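Signal recognition 54 kDa protein (Pyrococcus furiosus, PDB 3DM5) is the SRP54 protein of the signal recognition particle, built from a helical bundle domain, a P-loop GTPase-type domain and a signal peptide binding domain. Local coordinates at residues 102-107 with 186-191. Numbering follows the deposited sequence.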
# COMPACT_ATOMS: atom_id res chain seq x y z
N ILE A 102 44.40 11.39 8.33
CA ILE A 102 44.15 10.00 7.92
C ILE A 102 42.85 9.44 8.48
O ILE A 102 42.58 9.49 9.70
CB ILE A 102 45.32 9.09 8.28
CG1 ILE A 102 46.58 9.52 7.52
CG2 ILE A 102 44.99 7.65 7.97
CD1 ILE A 102 47.85 8.86 8.05
N LEU A 103 42.03 8.93 7.56
CA LEU A 103 40.72 8.38 7.91
C LEU A 103 40.73 6.90 7.61
O LEU A 103 41.01 6.49 6.47
CB LEU A 103 39.60 9.09 7.14
CG LEU A 103 39.60 10.62 7.24
CD1 LEU A 103 38.48 11.22 6.41
CD2 LEU A 103 39.52 11.08 8.69
N LEU A 104 40.46 6.10 8.63
CA LEU A 104 40.52 4.66 8.47
C LEU A 104 39.10 4.11 8.41
O LEU A 104 38.31 4.30 9.34
CB LEU A 104 41.34 4.03 9.61
CG LEU A 104 41.31 2.50 9.77
CD1 LEU A 104 42.06 1.84 8.63
CD2 LEU A 104 41.91 2.12 11.11
N MET A 105 38.76 3.44 7.30
CA MET A 105 37.39 2.97 7.07
C MET A 105 37.25 1.47 7.28
O MET A 105 37.98 0.68 6.69
CB MET A 105 36.94 3.32 5.66
CG MET A 105 37.37 4.71 5.25
SD MET A 105 36.41 5.97 6.07
CE MET A 105 34.85 5.79 5.18
N VAL A 106 36.29 1.08 8.12
CA VAL A 106 36.06 -0.33 8.42
C VAL A 106 34.59 -0.66 8.16
O VAL A 106 33.74 0.23 8.15
CB VAL A 106 36.51 -0.68 9.90
CG1 VAL A 106 37.98 -0.48 10.03
CG2 VAL A 106 35.84 0.22 10.87
N GLY A 107 34.30 -1.93 7.92
CA GLY A 107 32.94 -2.36 7.60
C GLY A 107 32.86 -3.75 7.00
O GLY A 107 33.80 -4.24 6.39
N ILE A 186 44.10 11.41 3.45
CA ILE A 186 44.22 10.02 3.04
C ILE A 186 43.09 9.18 3.62
O ILE A 186 42.88 9.18 4.85
CB ILE A 186 45.55 9.41 3.48
CG1 ILE A 186 46.72 10.30 3.07
CG2 ILE A 186 45.72 8.03 2.86
CD1 ILE A 186 48.07 9.81 3.58
N ILE A 187 42.36 8.48 2.75
CA ILE A 187 41.30 7.58 3.17
C ILE A 187 41.72 6.15 2.94
O ILE A 187 42.08 5.79 1.83
CB ILE A 187 40.00 7.85 2.41
CG1 ILE A 187 39.48 9.23 2.79
CG2 ILE A 187 38.98 6.79 2.78
CD1 ILE A 187 38.88 9.97 1.67
N VAL A 188 41.70 5.36 4.01
CA VAL A 188 42.19 3.99 3.98
C VAL A 188 41.04 3.00 4.09
O VAL A 188 40.28 3.00 5.07
CB VAL A 188 43.18 3.71 5.14
CG1 VAL A 188 43.91 2.41 4.87
CG2 VAL A 188 44.15 4.88 5.32
N ASP A 189 40.93 2.17 3.06
CA ASP A 189 39.85 1.22 2.87
C ASP A 189 40.37 -0.15 3.29
O ASP A 189 41.12 -0.78 2.55
CB ASP A 189 39.45 1.20 1.38
CG ASP A 189 38.41 0.13 1.06
OD1 ASP A 189 37.48 -0.06 1.86
OD2 ASP A 189 38.51 -0.51 -0.01
N THR A 190 39.98 -0.59 4.48
CA THR A 190 40.48 -1.84 5.02
C THR A 190 39.67 -3.02 4.52
O THR A 190 38.68 -2.84 3.81
CB THR A 190 40.45 -1.84 6.53
OG1 THR A 190 39.10 -1.63 6.98
CG2 THR A 190 41.30 -0.72 7.05
N ALA A 191 40.10 -4.22 4.88
CA ALA A 191 39.44 -5.43 4.44
C ALA A 191 38.14 -5.63 5.20
O ALA A 191 38.09 -5.50 6.42
CB ALA A 191 40.36 -6.61 4.66
O HOH W 1 36.74 -3.14 7.41
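Met105 O accepts two hydrogen bonds from Thr190. Segments 102-107 and 186-191 carry neighbouring parallel strands in the sheet of the P-loop NTPase domain. Thr190 OG1 donates at 2.6 Å to Met105 O, from 19° off the plane of that carbonyl. The backbone N of Thr190 reaches the same Met105 O at 3.2 Å. With chi1 at 59°, OG1 sits between the backbone N and the carbonyl carbon of Thr190, which turns the hydroxyl to the neighbouring strand. Segment 102-107 probably leads into the Walker A loop at Gly107, and the side chain of Asp189 lies about 6 Å from a bound GDP. Upstream, both backbone polar atoms of Leu103 are used. Leu103 N donates to Ile186 O. Leu103 O accepts from Val188 N at 2.8 Å. Met105 N then bonds to Val188 O at 2.7 Å. On one face, Ile102 CG2 meets Val188 CG2 at 3.9 Å, and helix 198-211 packs over Leu104 and Val188. On the other, Met105 CG touches Ile187 CG2 at 3.6 Å, and both side chains touch Val117 of helix 113-125. A water joins the segments near Gly107: it accepts from Gly107 N at 2.8 Å and donates to Thr190 OG1 and Ala191 O.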